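Local coordinates for protein peptidoglycan glycosyltransferase (Atopobium parvulum, PDB 4OVD) that belongs to the penicillin-binding proteins, pairing a penicillin-binding transpeptidase domain with a dimerisation-type domain, at residues A[152-157]-A[165-170]; A[68-73]-A[223-228]. All coordinates share one frame; numbering follows the deposited sequence.

Contact 1. Residues A[152-157]-A[165-170]; sequences RVYPYG and GFVNAD
Arg152 meets Val167 through the aliphatic part of its chain: CG of Arg152 lies 3.7 Å from CG2 of Val167, the closest approach between the two side chains, which run at a slant to one another. With CG anti to the carbonyl carbon (chi1 -79°) and bends at chi2 and chi3, the arginine carries its guanidinium on past the valine to a salt bridge with Glu178 and a hydrogen bond to the carbonyl of Gly60, so its charged end is held while its methylenes do the packing. Strand 151-153 and the loop after helix 161-164 that packs against it both lie in the dimerisation family region; the strand is outermost, within this chain, in a mixed sheet that later parts of the chain also join. Tyr154 supplies the second touch. Its hydroxyl end does the reaching: OH stands 3.3 Å from O of Gly165 and 3.7 Å from CA of Phe166, and the same OH is 4.1 Å from CG2 of Val167, a methyl that touches arginine and tyrosine from the same side. Beyond the tyrosine side chain the backbone folds into a type I beta turn from Tyr154 to Gly157, closed by the bond from N of Gly157 to O of Tyr154, 3.1 Å long.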
loop_
_atom_site.group_PDB
_atom_site.type_symbol
_atom_site.label_atom_id
_atom_site.label_comp_id
_atom_site.label_asym_id
_atom_site.label_seq_id
_atom_site.Cartn_x
_atom_site.Cartn_y
_atom_site.Cartn_z
ATOM N N ARG A 152 -6.479 9.711 27.142
ATOM C CA ARG A 152 -6.249 10.357 25.893
ATOM C C ARG A 152 -7.513 10.997 25.424
ATOM O O ARG A 152 -8.605 10.475 25.621
ATOM C CB ARG A 152 -5.931 9.368 24.770
ATOM C CG ARG A 152 -4.542 8.846 24.730
ATOM C CD ARG A 152 -3.561 9.953 24.507
ATOM N NE ARG A 152 -2.448 9.447 23.756
ATOM C CZ ARG A 152 -1.278 10.038 23.660
ATOM N NH1 ARG A 152 -0.343 9.465 22.926
ATOM N NH2 ARG A 152 -1.016 11.155 24.347
ATOM N N VAL A 153 -7.329 12.094 24.727
ATOM C CA VAL A 153 -8.396 12.803 24.120
ATOM C C VAL A 153 -7.960 12.909 22.658
ATOM O O VAL A 153 -6.767 13.200 22.391
ATOM C CB VAL A 153 -8.535 14.224 24.678
ATOM C CG1 VAL A 153 -9.718 14.908 24.016
ATOM C CG2 VAL A 153 -8.717 14.208 26.192
ATOM N N TYR A 154 -8.903 12.589 21.783
ATOM C CA TYR A 154 -8.746 12.603 20.343
ATOM C C TYR A 154 -9.648 13.668 19.821
ATOM O O TYR A 154 -10.844 13.495 19.704
ATOM C CB TYR A 154 -9.136 11.276 19.737
ATOM C CG TYR A 154 -8.353 10.148 20.275
ATOM C CD1 TYR A 154 -7.090 9.899 19.827
ATOM C CD2 TYR A 154 -8.873 9.339 21.233
ATOM C CE1 TYR A 154 -6.362 8.873 20.334
ATOM C CE2 TYR A 154 -8.158 8.310 21.737
ATOM C CZ TYR A 154 -6.905 8.089 21.275
ATOM O OH TYR A 154 -6.187 7.070 21.772
ATOM N N PRO A 155 -8.969 14.859 19.536
ATOM C CA PRO A 155 -9.844 15.958 19.142
ATOM C C PRO A 155 -10.616 15.824 17.857
ATOM O O PRO A 155 -11.596 16.534 17.719
ATOM C CB PRO A 155 -8.881 17.115 18.955
ATOM C CG PRO A 155 -7.808 16.851 19.894
ATOM C CD PRO A 155 -7.545 15.448 19.618
ATOM N N TYR A 156 -10.182 15.005 16.914
ATOM C CA TYR A 156 -10.868 14.958 15.646
ATOM C C TYR A 156 -11.797 13.813 15.648
ATOM O O TYR A 156 -12.317 13.426 14.641
ATOM C CB TYR A 156 -9.905 14.838 14.503
ATOM C CG TYR A 156 -9.085 16.065 14.296
ATOM C CD1 TYR A 156 -9.497 17.064 13.448
ATOM C CD2 TYR A 156 -7.903 16.226 14.943
ATOM C CE1 TYR A 156 -8.744 18.188 13.265
ATOM C CE2 TYR A 156 -7.144 17.339 14.760
ATOM C CZ TYR A 156 -7.576 18.322 13.927
ATOM O OH TYR A 156 -6.800 19.424 13.765
ATOM N N GLY A 157 -12.018 13.284 16.823
ATOM C CA GLY A 157 -12.907 12.151 17.025
ATOM C C GLY A 157 -12.381 10.890 16.395
ATOM O O GLY A 157 -11.230 10.538 16.615
ATOM N N GLY A 165 -4.704 4.374 16.922
ATOM C CA GLY A 165 -4.874 3.265 17.867
ATOM C C GLY A 165 -5.546 3.782 19.109
ATOM O O GLY A 165 -5.806 4.971 19.228
ATOM N N PHE A 166 -5.841 2.918 20.062
ATOM C CA PHE A 166 -6.459 3.393 21.309
ATOM C C PHE A 166 -5.584 3.004 22.423
ATOM O O PHE A 166 -4.672 2.162 22.268
ATOM C CB PHE A 166 -7.916 2.936 21.479
ATOM C CG PHE A 166 -8.075 1.500 21.883
ATOM C CD1 PHE A 166 -7.942 0.490 20.971
ATOM C CD2 PHE A 166 -8.417 1.177 23.198
ATOM C CE1 PHE A 166 -8.076 -0.842 21.373
ATOM C CE2 PHE A 166 -8.575 -0.136 23.597
ATOM C CZ PHE A 166 -8.402 -1.141 22.680
ATOM N N VAL A 167 -5.818 3.651 23.542
ATOM C CA VAL A 167 -5.083 3.425 24.777
ATOM C C VAL A 167 -6.115 2.833 25.720
ATOM O O VAL A 167 -7.244 3.330 25.802
ATOM C CB VAL A 167 -4.498 4.786 25.283
ATOM C CG1 VAL A 167 -3.854 4.673 26.654
ATOM C CG2 VAL A 167 -3.479 5.322 24.279
ATOM N N ASN A 168 -5.786 1.731 26.386
ATOM C CA ASN A 168 -6.744 1.174 27.346
ATOM C C ASN A 168 -6.699 1.854 28.709
ATOM O O ASN A 168 -5.920 2.776 28.927
ATOM C CB ASN A 168 -6.530 -0.314 27.494
ATOM C CG ASN A 168 -5.194 -0.660 28.102
ATOM O OD1 ASN A 168 -4.586 0.116 28.838
ATOM N ND2 ASN A 168 -4.747 -1.847 27.820
ATOM N N ALA A 169 -7.558 1.370 29.622
ATOM C CA ALA A 169 -7.703 1.855 31.015
ATOM C C ALA A 169 -6.411 1.848 31.815
ATOM O O ALA A 169 -6.234 2.668 32.696
ATOM C CB ALA A 169 -8.766 1.039 31.742
ATOM N N ASP A 170 -5.536 0.894 31.558
ATOM C CA ASP A 170 -4.221 0.895 32.200
ATOM C C ASP A 170 -3.317 1.866 31.485
ATOM O O ASP A 170 -2.116 1.838 31.678
ATOM C CB ASP A 170 -3.557 -0.454 32.107
ATOM C CG ASP A 170 -4.302 -1.517 32.887
ATOM O OD1 ASP A 170 -5.211 -1.163 33.678
ATOM O OD2 ASP A 170 -3.974 -2.710 32.720
#

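Contact 2. Residues A[68-73]-A[223-228]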
loop_
_atom_site.group_PDB
_atom_site.type_symbol
_atom_site.label_atom_id
_atom_site.label_comp_id
_atom_site.label_asym_id
_atom_site.label_seq_id
_atom_site.Cartn_x
_atom_site.Cartn_y
_atom_site.Cartn_z
ATOM N N ASN A 68 -1.398 19.811 14.016
ATOM C CA ASN A 68 -2.619 19.583 14.745
ATOM C C ASN A 68 -2.399 18.416 15.750
ATOM O O ASN A 68 -1.660 17.412 15.501
ATOM C CB ASN A 68 -3.755 19.259 13.788
ATOM C CG ASN A 68 -4.024 20.372 12.793
ATOM O OD1 ASN A 68 -4.547 21.425 13.151
ATOM N ND2 ASN A 68 -3.741 20.111 11.506
ATOM N N VAL A 69 -3.015 18.574 16.914
ATOM C CA VAL A 69 -2.925 17.590 17.985
ATOM C C VAL A 69 -3.926 16.502 17.630
ATOM O O VAL A 69 -5.116 16.794 17.374
ATOM C CB VAL A 69 -3.188 18.197 19.400
ATOM C CG1 VAL A 69 -3.254 17.119 20.483
ATOM C CG2 VAL A 69 -2.105 19.218 19.747
ATOM N N LEU A 70 -3.433 15.259 17.560
ATOM C CA LEU A 70 -4.300 14.167 17.200
ATOM C C LEU A 70 -4.637 13.454 18.462
ATOM O O LEU A 70 -5.764 13.051 18.655
ATOM C CB LEU A 70 -3.634 13.249 16.185
ATOM C CG LEU A 70 -3.191 13.864 14.869
ATOM C CD1 LEU A 70 -2.611 12.794 13.960
ATOM C CD2 LEU A 70 -4.333 14.601 14.168
ATOM N N ALA A 71 -3.652 13.336 19.354
ATOM C CA ALA A 71 -3.859 12.703 20.633
ATOM C C ALA A 71 -3.023 13.351 21.726
ATOM O O ALA A 71 -1.837 13.632 21.562
ATOM C CB ALA A 71 -3.533 11.232 20.538
HETATM N N MSE A 72 -3.628 13.511 22.886
HETATM C CA MSE A 72 -2.953 14.137 24.018
HETATM C C MSE A 72 -3.557 13.576 25.248
HETATM O O MSE A 72 -4.741 13.218 25.243
HETATM C CB MSE A 72 -3.213 15.621 24.033
HETATM C CG MSE A 72 -4.662 15.904 23.601
HETATM SE SE MSE A 72 -5.525 17.231 24.772
HETATM C CE MSE A 72 -6.579 18.087 23.330
ATOM N N SER A 73 -2.733 13.507 26.290
ATOM C CA SER A 73 -3.116 12.943 27.590
ATOM C C SER A 73 -3.436 14.055 28.545
ATOM O O SER A 73 -2.764 15.077 28.594
ATOM C CB SER A 73 -2.065 11.977 28.168
ATOM O OG SER A 73 -2.108 10.701 27.526
ATOM N N ILE A 223 1.004 12.149 8.676
ATOM C CA ILE A 223 -0.407 12.259 8.325
ATOM C C ILE A 223 -0.956 13.652 8.213
ATOM O O ILE A 223 -0.627 14.471 9.042
ATOM C CB ILE A 223 -1.240 11.573 9.421
ATOM C CG1 ILE A 223 -1.000 10.084 9.375
ATOM C CG2 ILE A 223 -2.733 11.832 9.244
ATOM C CD1 ILE A 223 -1.503 9.419 8.121
ATOM N N ASP A 224 -1.797 13.923 7.211
ATOM C CA ASP A 224 -2.454 15.240 7.084
ATOM C C ASP A 224 -3.868 14.905 7.478
ATOM O O ASP A 224 -4.592 14.190 6.799
ATOM C CB ASP A 224 -2.393 15.829 5.688
ATOM C CG ASP A 224 -3.092 17.208 5.610
ATOM O OD1 ASP A 224 -4.280 17.257 6.010
ATOM O OD2 ASP A 224 -2.487 18.214 5.119
ATOM N N ILE A 225 -4.258 15.390 8.628
ATOM C CA ILE A 225 -5.538 14.977 9.195
ATOM C C ILE A 225 -6.731 15.294 8.350
ATOM O O ILE A 225 -7.678 14.524 8.328
ATOM C CB ILE A 225 -5.709 15.511 10.628
ATOM C CG1 ILE A 225 -6.802 14.730 11.384
ATOM C CG2 ILE A 225 -5.871 17.022 10.614
ATOM C CD1 ILE A 225 -6.441 13.292 11.609
ATOM N N GLU A 226 -6.704 16.416 7.654
ATOM C CA GLU A 226 -7.834 16.737 6.766
ATOM C C GLU A 226 -7.891 15.763 5.560
ATOM O O GLU A 226 -8.954 15.371 5.088
ATOM C CB GLU A 226 -7.747 18.194 6.287
ATOM C CG GLU A 226 -9.116 18.812 6.117
ATOM C CD GLU A 226 -9.889 18.912 7.431
ATOM O OE1 GLU A 226 -9.277 19.104 8.517
ATOM O OE2 GLU A 226 -11.136 18.818 7.384
ATOM N N LEU A 227 -6.727 15.324 5.088
ATOM C CA LEU A 227 -6.681 14.362 3.997
ATOM C C LEU A 227 -7.095 12.983 4.507
ATOM O O LEU A 227 -7.649 12.164 3.797
ATOM C CB LEU A 227 -5.284 14.323 3.406
ATOM C CG LEU A 227 -5.276 13.535 2.119
ATOM C CD1 LEU A 227 -6.302 14.141 1.160
ATOM C CD2 LEU A 227 -3.861 13.571 1.565
ATOM N N GLN A 228 -6.879 12.750 5.772
ATOM C CA GLN A 228 -7.253 11.482 6.361
ATOM C C GLN A 228 -8.747 11.399 6.399
ATOM O O GLN A 228 -9.324 10.375 6.123
ATOM C CB GLN A 228 -6.643 11.361 7.765
ATOM C CG GLN A 228 -7.006 10.095 8.474
ATOM C CD GLN A 228 -6.443 8.890 7.806
ATOM O OE1 GLN A 228 -5.403 8.962 7.114
ATOM N NE2 GLN A 228 -7.106 7.751 8.007
#
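Ile225 holds CG1 anti to its backbone N (chi1 -162°), while Leu70 has CG anti to its carbonyl carbon (chi1 -59°) and an extended chi2; these settings bring their branch ends together. CD2 of Leu70 is 3.6 Å from CD1 of Ile225 and 3.7 Å from CG1 of Ile225, and the two side chains run antiparallel alongside each other, an apolar contact made by a single leucine methyl lying along the isoleucine's longer branch. The shorter branch meets Asn68 instead: CG2 of Ile225 lies 3.9 Å from ND2 of Asn68, a van der Waals approach to the amide end. Asp224 is the N-cap of the helix that presents Ile225. Its OD1 accepts from N of Leu227 at 3.3 Å, with an N-H...O angle of 155° and the donor above the carboxylate plane; the bond from N of Glu226 is weak. OD1 also has a salt bridge to Arg556, so the helix start is tied to helix 542-556. On the other segment, Leu70 and Ala71 both face Ile62 in a classic beta bulge, where the chain turns a corner. The contact thus sets this bend of strand 69-74 against the first turn of helix 225-242, whose Leu227 and Gln228 pack on strand 260-266.

Contact 1 is nested, along the chain, inside the much longer loop that contact 2 closes, and their centres lie about 12 Å apart. They share a sheet: strands 69-74 and 151-153 are antiparallel neighbours, joined where N of Val153 stands 2.9 Å from O of Met72, a probable hydrogen bond. Further along, the turn of contact 1 packs on the corner of contact 2, with CE2 of Tyr156 3.4 Å from O of Val69. Both segments of contact 1 fall in the dimerisation family region, its centre about 26 Å from the chain's centre, whereas contact 2, at about 20 Å, links the same sheet to helix 225-242.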